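Local structure of DNA protection during starvation protein (Halobacterium salinarum, 1TJO) at residues N40-H51 with S118-I129. The protein probably protects DNA from oxidative damage by oxidising iron(II) with hydrogen peroxide and storing it as a ferric mineral inside a hollow dodecamer. Sequence-based numbering, arbitrary orientation.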
loop_
_atom_site.group_PDB
_atom_site.type_symbol
_atom_site.label_atom_id
_atom_site.label_comp_id
_atom_site.label_asym_id
_atom_site.label_seq_id
_atom_site.Cartn_x
_atom_site.Cartn_y
_atom_site.Cartn_z
ATOM N N ASN A 40 -8.139 -33.386 12.544
ATOM C CA ASN A 40 -7.135 -33.035 13.560
ATOM C C ASN A 40 -6.760 -31.547 13.507
ATOM O O ASN A 40 -6.660 -30.908 14.537
ATOM C CB ASN A 40 -5.898 -33.908 13.389
ATOM C CG ASN A 40 -6.093 -35.280 13.927
ATOM O OD1 ASN A 40 -6.929 -35.498 14.800
ATOM N ND2 ASN A 40 -5.330 -36.238 13.389
ATOM N N VAL A 41 -6.689 -30.981 12.321
ATOM C CA VAL A 41 -6.275 -29.585 12.178
ATOM C C VAL A 41 -7.385 -28.663 12.667
ATOM O O VAL A 41 -7.099 -27.639 13.264
ATOM C CB VAL A 41 -5.826 -29.271 10.740
ATOM C CG1 VAL A 41 -5.627 -27.787 10.561
ATOM C CG2 VAL A 41 -4.544 -29.974 10.412
ATOM N N TYR A 42 -8.655 -29.022 12.454
ATOM C CA TYR A 42 -9.740 -28.198 12.968
ATOM C C TYR A 42 -9.905 -28.259 14.503
ATOM O O TYR A 42 -10.246 -27.271 15.122
ATOM C CB TYR A 42 -11.074 -28.423 12.240
ATOM C CG TYR A 42 -11.412 -27.238 11.311
ATOM C CD1 TYR A 42 -11.813 -27.463 10.019
ATOM C CD2 TYR A 42 -11.395 -25.934 11.777
ATOM C CE1 TYR A 42 -12.136 -26.442 9.183
ATOM C CE2 TYR A 42 -11.716 -24.891 10.934
ATOM C CZ TYR A 42 -12.087 -25.154 9.640
ATOM O OH TYR A 42 -12.399 -24.110 8.766
ATOM N N VAL A 43 -9.614 -29.417 15.098
ATOM C CA VAL A 43 -9.547 -29.517 16.548
ATOM C C VAL A 43 -8.405 -28.636 17.084
ATOM O O VAL A 43 -8.590 -27.920 18.047
ATOM C CB VAL A 43 -9.466 -30.974 17.090
ATOM C CG1 VAL A 43 -10.779 -31.710 16.808
ATOM C CG2 VAL A 43 -8.374 -31.696 16.507
ATOM N N LEU A 44 -7.256 -28.649 16.406
ATOM C CA LEU A 44 -6.125 -27.807 16.754
ATOM C C LEU A 44 -6.535 -26.342 16.684
ATOM O O LEU A 44 -6.309 -25.577 17.609
ATOM C CB LEU A 44 -4.932 -28.083 15.827
ATOM C CG LEU A 44 -3.761 -27.111 16.020
ATOM C CD1 LEU A 44 -3.172 -27.263 17.418
ATOM C CD2 LEU A 44 -2.756 -27.292 14.882
ATOM N N TYR A 45 -7.140 -25.977 15.566
ATOM C CA TYR A 45 -7.608 -24.602 15.372
ATOM C C TYR A 45 -8.476 -24.167 16.563
ATOM O O TYR A 45 -8.293 -23.055 17.153
ATOM C CB TYR A 45 -8.451 -24.512 14.094
ATOM C CG TYR A 45 -9.309 -23.250 13.976
ATOM C CD1 TYR A 45 -8.766 -22.063 13.578
ATOM C CD2 TYR A 45 -10.656 -23.311 14.249
ATOM C CE1 TYR A 45 -9.556 -20.932 13.468
ATOM C CE2 TYR A 45 -11.454 -22.213 14.194
ATOM C CZ TYR A 45 -10.916 -21.026 13.759
ATOM O OH TYR A 45 -11.737 -19.917 13.675
ATOM N N HIS A 46 -9.453 -25.006 16.917
ATOM C CA HIS A 46 -10.380 -24.612 17.981
ATOM C C HIS A 46 -9.714 -24.515 19.354
ATOM O O HIS A 46 -10.062 -23.654 20.167
ATOM C CB HIS A 46 -11.589 -25.541 18.022
ATOM C CG HIS A 46 -12.643 -25.123 17.062
ATOM N ND1 HIS A 46 -13.381 -23.979 17.255
ATOM C CD2 HIS A 46 -13.058 -25.650 15.877
ATOM C CE1 HIS A 46 -14.225 -23.837 16.238
ATOM N NE2 HIS A 46 -14.040 -24.824 15.391
ATOM N N GLN A 47 -8.700 -25.338 19.590
ATOM C CA GLN A 47 -7.985 -25.299 20.866
ATOM C C GLN A 47 -6.994 -24.131 20.937
ATOM O O GLN A 47 -6.829 -23.516 21.986
ATOM C CB GLN A 47 -7.249 -26.584 21.102
ATOM C CG GLN A 47 -6.741 -26.683 22.531
ATOM C CD GLN A 47 -6.596 -28.119 23.029
ATOM O OE1 GLN A 47 -7.596 -28.793 23.277
ATOM N NE2 GLN A 47 -5.353 -28.586 23.164
ATOM N N LEU A 48 -6.424 -23.777 19.790
ATOM C CA LEU A 48 -5.571 -22.590 19.704
ATOM C C LEU A 48 -6.424 -21.355 19.971
ATOM O O LEU A 48 -6.006 -20.440 20.684
ATOM C CB LEU A 48 -4.901 -22.496 18.335
ATOM C CG LEU A 48 -3.823 -23.521 18.056
ATOM C CD1 LEU A 48 -3.362 -23.462 16.638
ATOM C CD2 LEU A 48 -2.606 -23.380 18.959
ATOM N N LYS A 49 -7.614 -21.329 19.377
ATOM C CA LYS A 49 -8.557 -20.235 19.650
ATOM C C LYS A 49 -8.875 -20.141 21.117
ATOM O O LYS A 49 -8.786 -19.088 21.679
ATOM C CB LYS A 49 -9.851 -20.385 18.848
ATOM C CG LYS A 49 -9.744 -20.073 17.345
ATOM C CD LYS A 49 -9.201 -18.726 17.089
ATOM C CE LYS A 49 -10.155 -17.648 17.283
ATOM N NZ LYS A 49 -10.018 -16.599 16.134
ATOM N N LYS A 50 -9.192 -21.265 21.763
ATOM C CA LYS A 50 -9.442 -21.276 23.192
ATOM C C LYS A 50 -8.291 -20.647 23.964
ATOM O O LYS A 50 -8.484 -19.823 24.840
ATOM C CB LYS A 50 -9.577 -22.710 23.666
ATOM C CG LYS A 50 -9.779 -22.818 25.141
ATOM C CD LYS A 50 -9.953 -24.279 25.511
ATOM C CE LYS A 50 -10.189 -24.408 26.987
ATOM N NZ LYS A 50 -10.246 -25.826 27.495
ATOM N N HIS A 51 -7.091 -21.100 23.687
ATOM C CA HIS A 51 -5.921 -20.602 24.404
ATOM C C HIS A 51 -5.629 -19.123 24.142
ATOM O O HIS A 51 -5.250 -18.416 25.087
ATOM C CB HIS A 51 -4.735 -21.510 24.141
ATOM C CG HIS A 51 -4.966 -22.905 24.636
ATOM N ND1 HIS A 51 -4.228 -23.987 24.214
ATOM C CD2 HIS A 51 -5.874 -23.386 25.521
ATOM C CE1 HIS A 51 -4.682 -25.077 24.820
ATOM N NE2 HIS A 51 -5.677 -24.739 25.618
ATOM N N SER A 118 -1.747 -25.577 28.973
ATOM C CA SER A 118 -2.412 -25.322 27.728
ATOM C C SER A 118 -1.460 -25.500 26.554
ATOM O O SER A 118 -1.755 -26.237 25.634
ATOM C CB SER A 118 -3.064 -23.920 27.709
ATOM O OG SER A 118 -4.000 -23.801 28.781
ATOM N N LEU A 119 -0.301 -24.850 26.586
ATOM C CA LEU A 119 0.644 -25.007 25.519
ATOM C C LEU A 119 1.169 -26.431 25.380
ATOM O O LEU A 119 1.355 -26.872 24.262
ATOM C CB LEU A 119 1.803 -24.041 25.671
ATOM C CG LEU A 119 1.788 -22.668 25.000
ATOM C CD1 LEU A 119 0.480 -22.098 24.499
ATOM C CD2 LEU A 119 2.703 -21.698 25.708
ATOM N N ALA A 120 1.376 -27.144 26.492
ATOM C CA ALA A 120 1.853 -28.513 26.389
ATOM C C ALA A 120 0.804 -29.397 25.702
ATOM O O ALA A 120 1.130 -30.283 24.902
ATOM C CB ALA A 120 2.167 -29.041 27.734
ATOM N N ASN A 121 -0.468 -29.153 25.988
ATOM C CA ASN A 121 -1.543 -29.883 25.319
ATOM C C ASN A 121 -1.559 -29.583 23.797
ATOM O O ASN A 121 -1.775 -30.501 22.947
ATOM C CB ASN A 121 -2.902 -29.527 25.941
ATOM C CG ASN A 121 -3.111 -30.123 27.297
ATOM O OD1 ASN A 121 -2.495 -31.122 27.633
ATOM N ND2 ASN A 121 -4.028 -29.563 28.076
ATOM N N ASP A 122 -1.279 -28.329 23.446
ATOM C CA ASP A 122 -1.232 -27.948 22.034
ATOM C C ASP A 122 -0.063 -28.599 21.337
ATOM O O ASP A 122 -0.182 -29.039 20.207
ATOM C CB ASP A 122 -1.136 -26.420 21.856
ATOM C CG ASP A 122 -2.363 -25.717 22.344
ATOM O OD1 ASP A 122 -3.438 -26.394 22.428
ATOM O OD2 ASP A 122 -2.341 -24.489 22.665
ATOM N N MET A 123 1.073 -28.604 22.002
ATOM C CA MET A 123 2.307 -29.184 21.489
ATOM C C MET A 123 2.090 -30.649 21.107
ATOM O O MET A 123 2.562 -31.078 20.080
ATOM C CB MET A 123 3.446 -29.064 22.508
ATOM C CG MET A 123 4.786 -29.035 21.800
ATOM S SD MET A 123 6.198 -28.772 22.915
ATOM C CE MET A 123 6.077 -30.099 23.794
ATOM N N ALA A 124 1.312 -31.362 21.893
ATOM C CA ALA A 124 1.020 -32.779 21.634
ATOM C C ALA A 124 0.160 -32.946 20.384
ATOM O O ALA A 124 0.347 -33.892 19.595
ATOM C CB ALA A 124 0.344 -33.436 22.823
ATOM N N ILE A 125 -0.792 -32.051 20.208
ATOM C CA ILE A 125 -1.589 -32.050 18.993
ATOM C C ILE A 125 -0.706 -31.800 17.771
ATOM O O ILE A 125 -0.814 -32.512 16.792
ATOM C CB ILE A 125 -2.733 -31.031 19.074
ATOM C CG1 ILE A 125 -3.722 -31.388 20.191
ATOM C CG2 ILE A 125 -3.422 -30.999 17.765
ATOM C CD1 ILE A 125 -4.754 -30.346 20.443
ATOM N N TYR A 126 0.142 -30.769 17.816
ATOM C CA TYR A 126 1.024 -30.468 16.689
ATOM C C TYR A 126 1.856 -31.642 16.304
ATOM O O TYR A 126 1.976 -31.982 15.125
ATOM C CB TYR A 126 1.977 -29.304 17.001
ATOM C CG TYR A 126 1.386 -27.935 16.717
ATOM C CD1 TYR A 126 0.996 -27.120 17.755
ATOM C CD2 TYR A 126 1.314 -27.429 15.408
ATOM C CE1 TYR A 126 0.482 -25.863 17.517
ATOM C CE2 TYR A 126 0.802 -26.163 15.156
ATOM C CZ TYR A 126 0.394 -25.388 16.220
ATOM O OH TYR A 126 -0.092 -24.120 16.043
ATOM N N GLY A 127 2.419 -32.300 17.310
ATOM C CA GLY A 127 3.285 -33.432 17.072
ATOM C C GLY A 127 2.591 -34.556 16.377
ATOM O O GLY A 127 3.135 -35.141 15.437
ATOM N N ASP A 128 1.378 -34.847 16.788
ATOM C CA ASP A 128 0.600 -35.912 16.142
ATOM C C ASP A 128 0.304 -35.586 14.675
ATOM O O ASP A 128 0.365 -36.439 13.786
ATOM C CB ASP A 128 -0.726 -36.053 16.891
ATOM C CG ASP A 128 -0.585 -36.743 18.250
ATOM O OD1 ASP A 128 0.524 -37.124 18.681
ATOM O OD2 ASP A 128 -1.586 -36.921 18.950
ATOM N N ILE A 129 -0.015 -34.311 14.416
ATOM C CA ILE A 129 -0.349 -33.851 13.072
ATOM C C ILE A 129 0.896 -33.865 12.182
ATOM O O ILE A 129 0.832 -34.213 11.031
ATOM C CB ILE A 129 -0.989 -32.447 13.092
ATOM C CG1 ILE A 129 -2.371 -32.533 13.758
ATOM C CG2 ILE A 129 -1.148 -31.927 11.674
ATOM C CD1 ILE A 129 -3.059 -31.205 14.013
HETATM O O HOH W 1 -4.423 -31.769 23.904
#
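L44, Q47 and H51 of helix 24-54 pack against I125, Y126 and D122 of helix 115-142 in a buried antiparallel pairing of two helices of the ferritin-like four-helix bundle, with segment axes 10.3 Å apart and at 160° to one another. The polar bonds between the two helices lie toward the H51 end; toward N40 and I129 the contacts across are apolar. D122 is the acceptor for two donors, one on each carboxylate oxygen. H51 ND1 donates to OD2, a His-carboxylate pair in which the oxygen lies at the edge of the imidazole; the modelled distance of 2.5 Å is unusually short and its exact value less sure. Q47 NE2 gives a hydrogen to D122 OD1 at 3.0 Å, the oxygen lying in the plane of the amide. With CG anti to the backbone N (chi1 -168°), the Q47 chain runs extended across to helix 115-142, where I125 CD1 also touches NE2. E108, on the connection between helices 96-102 and 115-142, has its carboxylate hydrogen-bonded to H51 NE2, and its backbone N-H donates to Q47 OE1. The imidazole, next in sequence to the iron ligand H52, is thus tied through both nitrogens, and an alanine here would probably leave D122 OD2 without its donor, take one partner from the E108 carboxylate, which K50 also holds, and open a gap beside S118. Toward the other end, L44 CD2 lies over one face of the Y126 ring, 4.0 Å from its centroid, while CD1 rests on I125 CG2. I129 extends the apolar layer, its CD1 reaching L44 CD2 and V41 CG2. Back at the imidazole, S118 CB sits above the ring centre in a CH-pi contact 3.4 Å from the H51 centroid, and the opposite face is met by Q47 O.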